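Local coordinates for protein 5,10-methylenetetrahydrofolate dehydrogenase (Bombyx mori, PDB 5ZF1) that probably oxidises 5,10-methylenetetrahydrofolate to 5,10-methenyltetrahydrofolate with NADP+ as the electron acceptor, a step of one-carbon metabolism, at residues Cys37-Asp42 / Thr48-Lys53. Numbering follows the deposited sequence. Where two conformers were deposited one is given.
Sequences CIIVGD and TYVRNK
Strand 37-40 and helix 48-53 approach each other most closely at Cys37 and Val50, whose CA atoms lie 7.3 Å apart, and the two backbones are joined across this gap by side chains alone. Most of the touching is done by Ile39 and Val50. The CB of Val50 is directed toward the strand, and its CG2 touches both CD1 of Ile39, at 3.4 Å, and CG1 of Ile39, at 3.5 Å; the two methyls are pressed closer than a relaxed carbon-carbon contact. CG1 of Ile39 lies on the backbone N side (chi1 -85°), roughly anti to the carbonyl carbon, and from there the ethyl arm reaches the helix, where the two side chains run antiparallel alongside each other. Two residues earlier, on the same face of the strand, CB of Cys37 comes only within 4.4 Å of CG2 of Val50, a marginal touch. Both strand residues turn one face to the helix, while Ile38 between them points the other way, onto Leu78, Ile82 and Leu85 of helix 75-87. The strand is the middle one of a three-stranded parallel sheet in the catalytic domain of the folate dehydrogenase/cyclohydrolase family, and helix 44-60 is the connection of the beta-alpha-beta crossover leading from it to strand 63-69. Thr66 of that next strand touches both Ile39 and Val50, and Gln97, beyond strand 93-96, also meets both, so the pair is buried between sheet and helix with these two residues beside it. Replacing Ile39 with alanine would remove CG1 and CD1 and probably leave CG2 of Val50 without its nearest partners on the strand, with a gap between sheet and helix. Lys53, three residues after Val50, is hydrogen-bonded through NZ to OE1 of Gln97.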
loop_
_atom_site.group_PDB
_atom_site.type_symbol
_atom_site.label_atom_id
_atom_site.label_comp_id
_atom_site.label_asym_id
_atom_site.label_seq_id
_atom_site.Cartn_x
_atom_site.Cartn_y
_atom_site.Cartn_z
ATOM N N CYS B 37 -11.210 -15.407 -19.373
ATOM C CA CYS B 37 -11.696 -15.546 -18.005
ATOM C C CYS B 37 -11.721 -17.023 -17.639
ATOM O O CYS B 37 -12.458 -17.802 -18.256
ATOM C CB CYS B 37 -13.090 -14.934 -17.852
ATOM S SG CYS B 37 -13.208 -13.176 -18.284
ATOM N N ILE B 38 -10.932 -17.403 -16.632
ATOM C CA ILE B 38 -10.871 -18.785 -16.178
ATOM C C ILE B 38 -11.896 -18.975 -15.072
ATOM O O ILE B 38 -11.928 -18.208 -14.100
ATOM C CB ILE B 38 -9.460 -19.151 -15.694
ATOM C CG1 ILE B 38 -8.478 -19.109 -16.856
ATOM C CG2 ILE B 38 -9.461 -20.533 -15.054
ATOM C CD1 ILE B 38 -7.037 -19.335 -16.441
ATOM N N ILE B 39 -12.743 -19.987 -15.237
ATOM C CA ILE B 39 -13.822 -20.339 -14.319
ATOM C C ILE B 39 -13.537 -21.739 -13.802
ATOM O O ILE B 39 -13.458 -22.688 -14.591
ATOM C CB ILE B 39 -15.198 -20.306 -15.006
ATOM C CG1 ILE B 39 -15.800 -18.913 -15.009
ATOM C CG2 ILE B 39 -16.174 -21.200 -14.273
ATOM C CD1 ILE B 39 -16.294 -18.502 -13.645
ATOM N N VAL B 40 -13.383 -21.873 -12.491
ATOM C CA VAL B 40 -13.122 -23.166 -11.868
ATOM C C VAL B 40 -14.358 -23.550 -11.068
ATOM O O VAL B 40 -14.659 -22.941 -10.032
ATOM C CB VAL B 40 -11.864 -23.140 -10.987
ATOM C CG1 VAL B 40 -11.784 -24.408 -10.145
ATOM C CG2 VAL B 40 -10.620 -22.990 -11.849
ATOM N N GLY B 41 -15.078 -24.558 -11.548
ATOM C CA GLY B 41 -16.253 -25.042 -10.858
ATOM C C GLY B 41 -17.538 -24.602 -11.525
ATOM O O GLY B 41 -17.555 -24.005 -12.606
ATOM N N ASP B 42 -18.643 -24.903 -10.840
ATOM C CA ASP B 42 -19.981 -24.646 -11.358
ATOM C C ASP B 42 -20.815 -23.821 -10.385
ATOM O O ASP B 42 -22.041 -23.964 -10.336
ATOM C CB ASP B 42 -20.695 -25.957 -11.693
ATOM C CG ASP B 42 -20.722 -26.241 -13.181
ATOM O OD1 ASP B 42 -21.017 -25.309 -13.963
ATOM O OD2 ASP B 42 -20.449 -27.396 -13.570
ATOM N N THR B 48 -22.803 -16.248 -13.417
ATOM C CA THR B 48 -23.475 -14.978 -13.675
ATOM C C THR B 48 -22.466 -13.843 -13.788
ATOM O O THR B 48 -22.564 -12.997 -14.687
ATOM C CB THR B 48 -24.485 -14.685 -12.564
ATOM O OG1 THR B 48 -25.454 -15.737 -12.505
ATOM C CG2 THR B 48 -25.198 -13.362 -12.813
ATOM N N TYR B 49 -21.478 -13.818 -12.891
ATOM C CA TYR B 49 -20.492 -12.744 -12.901
ATOM C C TYR B 49 -19.649 -12.775 -14.171
ATOM O O TYR B 49 -19.345 -11.724 -14.747
ATOM C CB TYR B 49 -19.609 -12.840 -11.655
ATOM C CG TYR B 49 -20.332 -12.485 -10.367
ATOM C CD1 TYR B 49 -21.589 -11.888 -10.395
ATOM C CD2 TYR B 49 -19.766 -12.759 -9.127
ATOM C CE1 TYR B 49 -22.257 -11.563 -9.227
ATOM C CE2 TYR B 49 -20.428 -12.438 -7.951
ATOM C CZ TYR B 49 -21.674 -11.840 -8.008
ATOM O OH TYR B 49 -22.341 -11.518 -6.847
ATOM N N VAL B 50 -19.267 -13.968 -14.629
ATOM C CA VAL B 50 -18.455 -14.057 -15.838
ATOM C C VAL B 50 -19.280 -13.711 -17.076
ATOM O O VAL B 50 -18.780 -13.061 -18.005
ATOM C CB VAL B 50 -17.800 -15.447 -15.937
ATOM C CG1 VAL B 50 -17.483 -15.805 -17.385
ATOM C CG2 VAL B 50 -16.540 -15.464 -15.111
ATOM N N ARG B 51 -20.559 -14.101 -17.099
ATOM C CA ARG B 51 -21.399 -13.736 -18.233
ATOM C C ARG B 51 -21.545 -12.219 -18.335
ATOM O O ARG B 51 -21.549 -11.660 -19.437
ATOM C CB ARG B 51 -22.763 -14.403 -18.114
ATOM C CG ARG B 51 -23.747 -13.967 -19.195
ATOM C CD ARG B 51 -25.105 -14.652 -19.067
ATOM N NE ARG B 51 -25.087 -15.734 -18.087
ATOM C CZ ARG B 51 -25.731 -15.694 -16.926
ATOM N NH1 ARG B 51 -26.448 -14.626 -16.602
ATOM N NH2 ARG B 51 -25.661 -16.721 -16.092
ATOM N N ASN B 52 -21.635 -11.525 -17.194
ATOM C CA ASN B 52 -21.708 -10.063 -17.212
ATOM C C ASN B 52 -20.444 -9.449 -17.800
ATOM O O ASN B 52 -20.518 -8.476 -18.561
ATOM C CB ASN B 52 -21.944 -9.527 -15.798
ATOM C CG ASN B 52 -23.240 -10.019 -15.196
ATOM O OD1 ASN B 52 -24.068 -10.621 -15.874
ATOM N ND2 ASN B 52 -23.422 -9.761 -13.906
ATOM N N LYS B 53 -19.272 -9.987 -17.443
ATOM C CA LYS B 53 -18.027 -9.482 -18.018
ATOM C C LYS B 53 -17.995 -9.715 -19.523
ATOM O O LYS B 53 -17.575 -8.835 -20.285
ATOM C CB LYS B 53 -16.821 -10.132 -17.336
ATOM C CG LYS B 53 -16.780 -9.911 -15.814
ATOM C CD LYS B 53 -15.729 -10.788 -15.115
ATOM C CE LYS B 53 -15.880 -10.717 -13.599
ATOM N NZ LYS B 53 -14.690 -11.251 -12.857
#